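Local coordinates for polyketide synthase PksR (Bacillus subtilis, PDB 4U3V), which takes part in synthesis of the antibiotic polyketide bacillaene, this piece of the synthase being its double-hotdog enoyl-isomerase domain, at residues A[76-81]-A[236-241]; A[133-138]-A[275-280]; A[97-102]-A[110-115]. One frame throughout, in Å; residues are numbered along the deposited sequence.

Contact 1. Residues A[76-81]-A[236-241]; sequences GRISKL and IQFTKQ
The seam between the two halves of the double-hotdog fold runs through this contact, where strand 76-81 of the N-terminal hotdog lies antiparallel to strand 236-239 of the C-terminal one. Two hydrogen-bonded pairs, G76 with F238 and I78 with I236, flank the non-hydrogen-bonded pair R77 with Q237. The first is closed by G76 N to F238 O at 2.9 Å and by the return bond from F238 N to G76 O; in the second, I236 N gives to I78 O at 2.9 Å and I78 N to I236 O. R77 CA also points a CA-H...O contact at I236 O, 3.2 Å away.

On one face, R77 and Q237 run side by side in the same direction. The bend of the arginine at chi2 (-84°) lays its chain along the extended glutamine, R77 CD meeting Q237 CG at 3.4 Å. The guanidinium and amide planes stack 26° apart, with Q237 NE2 above the rim of the guanidinium. The polar ends are held from the loop and the next strand: R77 NH2 bonds to S134 O, and Q237 OE1 to H277 ND1.

The other face is apolar and turned to helix 56-69. Here F238 CG stands between the backbone N and the carbonyl carbon (chi1 55°), which swings the ring back over glycine; G76 CA makes a CH-pi contact with its face, 4.1 Å from the centroid. I78 crosses F238 at about a right angle, its CG1 lying 3.6 Å from F238 CE2.

Contact 2. Residues A[133-138]-A[275-280]; sequences GSFEPK and VLHYSG
F135 reaches strand 275-280 with the far end of its ring, CZ lying 3.3 Å from V275 C and 3.4 Å from L276 N. With CG anti to the backbone N (chi1 178°), the ring extends away from the loop to the strand. V275 O sits over one of its faces. F135 and H277 meet obliquely, their ring planes 31° apart and their centroids separated by 4.4 Å, with one corner of the phenyl over the rim of an imidazole face. At the next residue the backbone takes over: E136 O meets the imidazole at its edge, in the ring plane, 3.4 Å from H277 CE1. The side chain of E136 turns back instead, accepting a 2.7 Å hydrogen bond from S134 OG at E136 OE2. In the double-hotdog fold this loop leaves strand 121-132 of the N-terminal hotdog and passes over the start of strand 274-283 on its way to helix 142-147, crossing that strand nearly at right angles. Past P137, the loop brings K138 to the opposite face of the imidazole, its CE making a CH-pi contact 3.6 Å from the centroid of the H277 ring. K138 NZ goes on to a salt bridge with D266. Between F135 and K138, the rotation of the H277 ring is fixed by hydrogen bonds at both nitrogens, NE2 being bonded to T274 OG1 and ND1 held by Q237.

Contact 3. Residues A[97-102]-A[110-115]; sequences LQAKPL and LQIMYR
Strands 97-102 and 110-115 run antiparallel, their axes 4.6 Å apart at closest approach and their directions 155° apart, with Q98-M113 and K100-Q111 as hydrogen-bonded pairs between the non-hydrogen-bonded pairs L97-Y114, A99-I112 and P101-L110. Both bonds of the K100-Q111 pair are almost straight: Q111 N gives to K100 O at 2.8 Å with 177° at the hydrogen, and K100 N gives to Q111 O in return. Those of the Q98-M113 pair are both 2.9 Å long, Q98 N to M113 O and M113 N to Q98 O. CA-H...O contacts fill in between them, as from L97 CA to M113 O.

L97, A99 and P101 share one face with L110, I112 and Y114, largely buried but with P101 at its exposed end. The tightest touch there is A99 CB against I112 CD1, at 3.3 Å closer than usual for two carbons; with CG1 of I112 beside the backbone N and chi2 at -49°, the terminal methyl is carried across to the alanine. I112 CG2 instead faces L97 CD2, while L97 CG rests 4.1 Å from Y114 CB. At the far end, L110 CD2 turns toward P101 CB. Helix 56-69 covers this side, through L61 on L97, A62 and A65 on L110, and L69 on P101.

On the other face, K100 and M113 cross at about a right angle. K100 CD lies 3.7 Å from M113 CG, and K100 also makes a cation-pi contact with W122 of strand 121-132. Further along, L102 CD2 approaches Q111 OE1 at 4.0 Å. Paired in this way, strands 94-102 and 108-116 form a beta hairpin whose apolar face packs on the long central helix, the arrangement typical of a hotdog fold, here the N-terminal one.

Contacts 1 and 2 lie side by side, their centres 8 Å apart, and each joins the N-terminal hotdog to the C-terminal one. Strands 230-239 and 274-283 are neighbours, so the strand pairing of contact 1 and the loop of contact 2 engage adjoining strands. The segments of the two contacts alternate along the chain, so both tie the N-terminal half to the C-terminal half. Contact 3 is internal to the N-terminal hotdog and is nested within the chain loop closed by contact 1, with centres about 17 Å apart; strand 121-132 lies between its hairpin and strand 75-83. Helix 56-69 backs both contacts 1 and 3. Contact 2 is most remote from contact 3, about 24 Å between centres.

Contact 1. Residues A[76-81]-A[236-241]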
loop_
_atom_site.group_PDB
_atom_site.type_symbol
_atom_site.label_atom_id
_atom_site.label_comp_id
_atom_site.label_asym_id
_atom_site.label_seq_id
_atom_site.Cartn_x
_atom_site.Cartn_y
_atom_site.Cartn_z
ATOM N N GLY A 76 -13.611 -4.965 7.272
ATOM C CA GLY A 76 -13.138 -4.154 8.367
ATOM C C GLY A 76 -12.553 -2.835 7.892
ATOM O O GLY A 76 -12.610 -2.518 6.680
ATOM N N ARG A 77 -11.970 -2.103 8.838
ATOM C CA ARG A 77 -11.299 -0.831 8.588
ATOM C C ARG A 77 -9.948 -0.809 9.273
ATOM O O ARG A 77 -9.819 -1.221 10.429
ATOM C CB ARG A 77 -12.104 0.348 9.151
ATOM C CG ARG A 77 -13.567 0.360 8.754
ATOM C CD ARG A 77 -13.779 1.007 7.396
ATOM N NE ARG A 77 -15.170 0.868 6.966
ATOM C CZ ARG A 77 -16.182 1.563 7.476
ATOM N NH1 ARG A 77 -15.948 2.480 8.407
ATOM N NH2 ARG A 77 -17.427 1.349 7.053
ATOM N N ILE A 78 -8.957 -0.219 8.600
ATOM C CA ILE A 78 -7.786 0.311 9.284
ATOM C C ILE A 78 -7.905 1.832 9.320
ATOM O O ILE A 78 -8.349 2.417 8.351
ATOM C CB ILE A 78 -6.493 -0.020 8.487
ATOM C CG1 ILE A 78 -6.427 -1.508 8.112
ATOM C CG2 ILE A 78 -5.263 0.499 9.213
ATOM C CD1 ILE A 78 -6.484 -2.443 9.305
ATOM N N SER A 79 -7.483 2.466 10.412
ATOM C CA SER A 79 -7.497 3.941 10.495
ATOM C C SER A 79 -6.173 4.464 10.988
ATOM O O SER A 79 -5.513 3.824 11.818
ATOM C CB SER A 79 -8.605 4.416 11.455
ATOM O OG SER A 79 -9.824 3.742 11.196
ATOM N N LYS A 80 -5.807 5.669 10.537
ATOM C CA LYS A 80 -4.700 6.435 11.085
ATOM C C LYS A 80 -3.380 5.658 11.060
ATOM O O LYS A 80 -2.599 5.667 12.018
ATOM C CB LYS A 80 -5.000 6.964 12.494
ATOM C CG LYS A 80 -6.371 7.608 12.577
ATOM C CD LYS A 80 -6.500 8.504 13.794
ATOM C CE LYS A 80 -7.827 9.257 13.743
ATOM N NZ LYS A 80 -8.150 9.868 15.067
ATOM N N LEU A 81 -3.154 4.976 9.945
ATOM C CA LEU A 81 -1.911 4.195 9.775
ATOM C C LEU A 81 -0.775 5.157 9.432
ATOM O O LEU A 81 -0.832 5.939 8.449
ATOM C CB LEU A 81 -2.120 3.182 8.650
ATOM C CG LEU A 81 -0.937 2.282 8.313
ATOM C CD1 LEU A 81 -0.622 1.386 9.520
ATOM C CD2 LEU A 81 -1.273 1.469 7.044
ATOM N N ILE A 236 -8.418 2.651 5.482
ATOM C CA ILE A 236 -8.574 1.619 4.489
ATOM C C ILE A 236 -9.853 0.878 4.802
ATOM O O ILE A 236 -10.078 0.539 5.959
ATOM C CB ILE A 236 -7.408 0.596 4.554
ATOM C CG1 ILE A 236 -6.067 1.344 4.642
ATOM C CG2 ILE A 236 -7.522 -0.400 3.393
ATOM C CD1 ILE A 236 -4.843 0.429 4.682
ATOM N N GLN A 237 -10.688 0.656 3.800
ATOM C CA GLN A 237 -11.869 -0.209 3.973
ATOM C C GLN A 237 -11.728 -1.420 3.110
ATOM O O GLN A 237 -11.571 -1.304 1.908
ATOM C CB GLN A 237 -13.162 0.531 3.544
ATOM C CG GLN A 237 -13.325 1.922 4.133
ATOM C CD GLN A 237 -14.644 2.561 3.708
ATOM O OE1 GLN A 237 -15.193 2.235 2.654
ATOM N NE2 GLN A 237 -15.114 3.514 4.487
ATOM N N PHE A 238 -11.824 -2.610 3.710
ATOM C CA PHE A 238 -11.451 -3.807 3.000
ATOM C C PHE A 238 -12.378 -4.983 3.361
ATOM O O PHE A 238 -13.068 -4.929 4.373
ATOM C CB PHE A 238 -9.987 -4.171 3.371
ATOM C CG PHE A 238 -9.764 -4.308 4.839
ATOM C CD1 PHE A 238 -9.983 -5.549 5.448
ATOM C CD2 PHE A 238 -9.450 -3.210 5.645
ATOM C CE1 PHE A 238 -9.864 -5.668 6.814
ATOM C CE2 PHE A 238 -9.272 -3.345 7.015
ATOM C CZ PHE A 238 -9.555 -4.582 7.605
ATOM N N THR A 239 -12.352 -6.008 2.518
ATOM C CA THR A 239 -13.001 -7.322 2.783
ATOM C C THR A 239 -12.021 -8.491 2.753
ATOM O O THR A 239 -10.848 -8.330 2.388
ATOM C CB THR A 239 -14.102 -7.633 1.759
ATOM O OG1 THR A 239 -13.529 -8.168 0.556
ATOM C CG2 THR A 239 -14.889 -6.370 1.426
ATOM N N LYS A 240 -12.534 -9.677 3.102
ATOM C CA LYS A 240 -11.744 -10.900 3.135
ATOM C C LYS A 240 -11.620 -11.529 1.757
ATOM O O LYS A 240 -10.819 -12.434 1.575
ATOM C CB LYS A 240 -12.387 -11.912 4.087
ATOM C CG LYS A 240 -11.989 -11.764 5.542
ATOM C CD LYS A 240 -12.402 -12.979 6.368
ATOM C CE LYS A 240 -11.356 -14.083 6.308
ATOM N NZ LYS A 240 -10.158 -13.770 7.138
ATOM N N GLN A 241 -12.451 -11.118 0.801
ATOM C CA GLN A 241 -12.365 -11.681 -0.546
ATOM C C GLN A 241 -11.142 -11.177 -1.299
ATOM O O GLN A 241 -11.044 -9.993 -1.633
ATOM C CB GLN A 241 -13.641 -11.426 -1.354
ATOM C CG GLN A 241 -13.680 -12.175 -2.681
ATOM C CD GLN A 241 -13.458 -13.676 -2.530
ATOM O OE1 GLN A 241 -14.363 -14.415 -2.134
ATOM N NE2 GLN A 241 -12.259 -14.138 -2.881
#

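Contact 2. Residues A[133-138]-A[275-280]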
loop_
_atom_site.group_PDB
_atom_site.type_symbol
_atom_site.label_atom_id
_atom_site.label_comp_id
_atom_site.label_asym_id
_atom_site.label_seq_id
_atom_site.Cartn_x
_atom_site.Cartn_y
_atom_site.Cartn_z
ATOM N N GLY A 133 -16.461 -2.691 10.505
ATOM C CA GLY A 133 -17.049 -1.748 9.562
ATOM C C GLY A 133 -17.434 -2.483 8.307
ATOM O O GLY A 133 -16.723 -3.383 7.866
ATOM N N SER A 134 -18.612 -2.181 7.778
ATOM C CA SER A 134 -19.055 -2.863 6.581
ATOM C C SER A 134 -18.331 -2.265 5.379
ATOM O O SER A 134 -17.790 -1.159 5.448
ATOM C CB SER A 134 -20.579 -2.776 6.426
ATOM O OG SER A 134 -20.980 -1.460 6.086
ATOM N N PHE A 135 -18.236 -3.039 4.313
ATOM C CA PHE A 135 -17.721 -2.522 3.062
ATOM C C PHE A 135 -18.882 -2.378 2.084
ATOM O O PHE A 135 -19.481 -3.372 1.641
ATOM C CB PHE A 135 -16.641 -3.447 2.486
ATOM C CG PHE A 135 -16.088 -2.983 1.164
ATOM C CD1 PHE A 135 -15.084 -2.022 1.111
ATOM C CD2 PHE A 135 -16.601 -3.477 -0.036
ATOM C CE1 PHE A 135 -14.641 -1.532 -0.103
ATOM C CE2 PHE A 135 -16.133 -3.016 -1.255
ATOM C CZ PHE A 135 -15.148 -2.039 -1.288
ATOM N N GLU A 136 -19.193 -1.131 1.750
ATOM C CA GLU A 136 -20.237 -0.828 0.793
ATOM C C GLU A 136 -19.597 -0.463 -0.531
ATOM O O GLU A 136 -19.004 0.610 -0.658
ATOM C CB GLU A 136 -21.120 0.318 1.309
ATOM C CG GLU A 136 -21.565 0.164 2.764
ATOM C CD GLU A 136 -22.640 -0.902 2.952
ATOM O OE1 GLU A 136 -23.327 -1.255 1.967
ATOM O OE2 GLU A 136 -22.792 -1.400 4.089
ATOM N N PRO A 137 -19.683 -1.380 -1.512
ATOM C CA PRO A 137 -19.158 -1.189 -2.859
ATOM C C PRO A 137 -19.793 0.013 -3.577
ATOM O O PRO A 137 -20.914 0.433 -3.248
ATOM C CB PRO A 137 -19.517 -2.499 -3.575
ATOM C CG PRO A 137 -19.730 -3.496 -2.488
ATOM C CD PRO A 137 -20.267 -2.720 -1.326
ATOM N N LYS A 138 -19.035 0.597 -4.499
ATOM C CA LYS A 138 -19.476 1.751 -5.263
ATOM C C LYS A 138 -19.419 1.335 -6.718
ATOM O O LYS A 138 -18.716 0.385 -7.062
ATOM C CB LYS A 138 -18.567 2.956 -4.990
ATOM C CG LYS A 138 -18.604 3.470 -3.549
ATOM C CD LYS A 138 -17.703 4.680 -3.381
ATOM C CE LYS A 138 -16.643 4.453 -2.316
ATOM N NZ LYS A 138 -15.491 5.390 -2.490
ATOM N N VAL A 275 -13.797 -2.738 -4.719
ATOM C CA VAL A 275 -13.518 -3.894 -3.855
ATOM C C VAL A 275 -12.552 -3.578 -2.709
ATOM O O VAL A 275 -12.386 -4.385 -1.786
ATOM C CB VAL A 275 -12.936 -5.023 -4.741
ATOM C CG1 VAL A 275 -13.975 -5.533 -5.759
ATOM C CG2 VAL A 275 -11.704 -4.560 -5.487
ATOM N N LEU A 276 -12.055 -2.337 -2.679
ATOM C CA LEU A 276 -11.161 -1.907 -1.614
ATOM C C LEU A 276 -11.028 -0.383 -1.758
ATOM O O LEU A 276 -11.005 0.101 -2.901
ATOM C CB LEU A 276 -9.796 -2.569 -1.852
ATOM C CG LEU A 276 -8.578 -2.110 -1.052
ATOM C CD1 LEU A 276 -8.798 -2.354 0.425
ATOM C CD2 LEU A 276 -7.330 -2.884 -1.521
ATOM N N HIS A 277 -11.112 0.328 -0.639
ATOM C CA HIS A 277 -11.038 1.806 -0.606
ATOM C C HIS A 277 -9.889 2.221 0.266
ATOM O O HIS A 277 -9.777 1.792 1.423
ATOM C CB HIS A 277 -12.308 2.473 -0.051
ATOM C CG HIS A 277 -13.607 2.014 -0.702
ATOM N ND1 HIS A 277 -14.760 1.872 0.007
ATOM C CD2 HIS A 277 -13.910 1.648 -2.020
ATOM C CE1 HIS A 277 -15.724 1.382 -0.805
ATOM N NE2 HIS A 277 -15.227 1.304 -2.051
ATOM N N TYR A 278 -9.073 3.147 -0.238
ATOM C CA TYR A 278 -8.148 3.894 0.629
ATOM C C TYR A 278 -8.548 5.360 0.638
ATOM O O TYR A 278 -8.888 5.903 -0.399
ATOM C CB TYR A 278 -6.722 3.882 0.053
ATOM C CG TYR A 278 -6.128 2.512 -0.214
ATOM C CD1 TYR A 278 -5.144 1.983 0.638
ATOM C CD2 TYR A 278 -6.444 1.810 -1.357
ATOM C CE1 TYR A 278 -4.526 0.782 0.352
ATOM C CE2 TYR A 278 -5.804 0.613 -1.673
ATOM C CZ TYR A 278 -4.870 0.084 -0.801
ATOM O OH TYR A 278 -4.217 -1.095 -1.125
ATOM N N SER A 279 -8.386 6.015 1.766
ATOM C CA SER A 279 -8.646 7.441 1.842
ATOM C C SER A 279 -7.504 8.135 2.590
ATOM O O SER A 279 -6.918 7.582 3.542
ATOM C CB SER A 279 -10.048 7.686 2.454
ATOM O OG SER A 279 -9.950 8.196 3.762
ATOM N N GLY A 280 -7.075 9.304 2.106
ATOM C CA GLY A 280 -5.937 9.978 2.724
ATOM C C GLY A 280 -4.666 9.148 2.678
ATOM O O GLY A 280 -3.932 9.044 3.669
#

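Contact 3. Residues A[97-102]-A[110-115]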
loop_
_atom_site.group_PDB
_atom_site.type_symbol
_atom_site.label_atom_id
_atom_site.label_comp_id
_atom_site.label_asym_id
_atom_site.label_seq_id
_atom_site.Cartn_x
_atom_site.Cartn_y
_atom_site.Cartn_z
ATOM N N LEU A 97 9.082 -9.039 11.520
ATOM C CA LEU A 97 8.032 -8.109 11.840
ATOM C C LEU A 97 6.874 -8.803 12.556
ATOM O O LEU A 97 6.553 -9.928 12.256
ATOM C CB LEU A 97 7.472 -7.472 10.569
ATOM C CG LEU A 97 8.295 -6.319 10.005
ATOM C CD1 LEU A 97 9.518 -6.898 9.325
ATOM C CD2 LEU A 97 7.426 -5.510 9.049
ATOM N N GLN A 98 6.257 -8.113 13.512
ATOM C CA GLN A 98 5.072 -8.642 14.184
ATOM C C GLN A 98 4.059 -7.512 14.224
ATOM O O GLN A 98 4.437 -6.336 14.353
ATOM C CB GLN A 98 5.410 -9.081 15.628
ATOM C CG GLN A 98 6.159 -10.412 15.684
ATOM C CD GLN A 98 6.410 -10.937 17.097
ATOM O OE1 GLN A 98 6.068 -10.298 18.089
ATOM N NE2 GLN A 98 7.112 -12.060 17.181
ATOM N N ALA A 99 2.778 -7.860 14.253
ATOM C CA ALA A 99 1.713 -6.844 14.287
ATOM C C ALA A 99 0.920 -7.138 15.527
ATOM O O ALA A 99 0.289 -8.179 15.589
ATOM C CB ALA A 99 0.813 -6.954 13.071
ATOM N N LYS A 100 1.125 -6.322 16.549
ATOM C CA LYS A 100 0.643 -6.596 17.916
ATOM C C LYS A 100 -0.488 -5.635 18.250
ATOM O O LYS A 100 -0.318 -4.418 18.113
ATOM C CB LYS A 100 1.773 -6.389 18.904
ATOM C CG LYS A 100 2.929 -7.366 18.694
ATOM C CD LYS A 100 4.290 -6.743 18.985
ATOM C CE LYS A 100 5.414 -7.753 18.753
ATOM N NZ LYS A 100 6.770 -7.253 19.126
ATOM N N PRO A 101 -1.649 -6.176 18.669
ATOM C CA PRO A 101 -2.797 -5.330 18.954
ATOM C C PRO A 101 -2.787 -4.922 20.417
ATOM O O PRO A 101 -2.131 -5.567 21.232
ATOM C CB PRO A 101 -3.998 -6.242 18.652
ATOM C CG PRO A 101 -3.427 -7.480 18.020
ATOM C CD PRO A 101 -2.045 -7.589 18.580
ATOM N N LEU A 102 -3.527 -3.874 20.749
ATOM C CA LEU A 102 -3.345 -3.177 22.016
ATOM C C LEU A 102 -4.617 -2.398 22.344
ATOM O O LEU A 102 -5.334 -1.960 21.438
ATOM C CB LEU A 102 -2.147 -2.229 21.914
ATOM C CG LEU A 102 -1.600 -1.560 23.178
ATOM C CD1 LEU A 102 -0.797 -2.545 24.019
ATOM C CD2 LEU A 102 -0.759 -0.343 22.814
ATOM N N LEU A 110 -2.962 -0.905 16.619
ATOM C CA LEU A 110 -2.038 -1.904 16.074
ATOM C C LEU A 110 -0.630 -1.328 16.103
ATOM O O LEU A 110 -0.399 -0.228 15.609
ATOM C CB LEU A 110 -2.396 -2.250 14.626
ATOM C CG LEU A 110 -3.770 -2.885 14.386
ATOM C CD1 LEU A 110 -4.050 -2.989 12.896
ATOM C CD2 LEU A 110 -3.887 -4.238 15.063
ATOM N N GLN A 111 0.314 -2.073 16.667
ATOM C CA GLN A 111 1.709 -1.720 16.560
ATOM C C GLN A 111 2.468 -2.729 15.690
ATOM O O GLN A 111 2.542 -3.903 16.018
ATOM C CB GLN A 111 2.341 -1.720 17.939
ATOM C CG GLN A 111 1.765 -0.653 18.835
ATOM C CD GLN A 111 2.813 -0.092 19.756
ATOM O OE1 GLN A 111 2.830 -0.407 20.945
ATOM N NE2 GLN A 111 3.747 0.673 19.196
ATOM N N ILE A 112 2.989 -2.267 14.568
ATOM C CA ILE A 112 3.822 -3.108 13.727
ATOM C C ILE A 112 5.259 -2.860 14.128
ATOM O O ILE A 112 5.807 -1.775 13.894
ATOM C CB ILE A 112 3.675 -2.758 12.223
ATOM C CG1 ILE A 112 2.205 -2.672 11.787
ATOM C CG2 ILE A 112 4.440 -3.763 11.388
ATOM C CD1 ILE A 112 1.372 -3.841 12.202
ATOM N N MET A 113 5.891 -3.890 14.694
ATOM C CA MET A 113 7.240 -3.765 15.241
ATOM C C MET A 113 8.176 -4.605 14.404
ATOM O O MET A 113 7.773 -5.611 13.810
ATOM C CB MET A 113 7.286 -4.311 16.687
ATOM C CG MET A 113 6.117 -3.877 17.563
ATOM S SD MET A 113 6.405 -2.179 18.086
ATOM C CE MET A 113 7.800 -2.332 19.215
ATOM N N TYR A 114 9.444 -4.210 14.374
ATOM C CA TYR A 114 10.454 -5.028 13.759
ATOM C C TYR A 114 11.619 -5.217 14.699
ATOM O O TYR A 114 11.824 -4.418 15.615
ATOM C CB TYR A 114 10.946 -4.404 12.446
ATOM C CG TYR A 114 11.852 -3.196 12.623
ATOM C CD1 TYR A 114 13.216 -3.294 12.426
ATOM C CD2 TYR A 114 11.314 -1.975 12.983
ATOM C CE1 TYR A 114 14.028 -2.180 12.562
ATOM C CE2 TYR A 114 12.111 -0.856 13.135
ATOM C CZ TYR A 114 13.460 -0.977 12.923
ATOM O OH TYR A 114 14.241 0.131 13.050
ATOM N N ARG A 115 12.342 -6.298 14.488
ATOM C CA ARG A 115 13.415 -6.635 15.418
ATOM C C ARG A 115 14.709 -6.193 14.796
ATOM O O ARG A 115 15.155 -6.753 13.789
ATOM C CB ARG A 115 13.399 -8.121 15.755
ATOM C CG ARG A 115 14.364 -8.519 16.858
ATOM C CD ARG A 115 14.099 -9.968 17.257
ATOM N NE ARG A 115 13.526 -10.057 18.595
ATOM C CZ ARG A 115 12.812 -11.081 19.061
ATOM N NH1 ARG A 115 12.460 -12.096 18.272
ATOM N NH2 ARG A 115 12.354 -11.038 20.304
#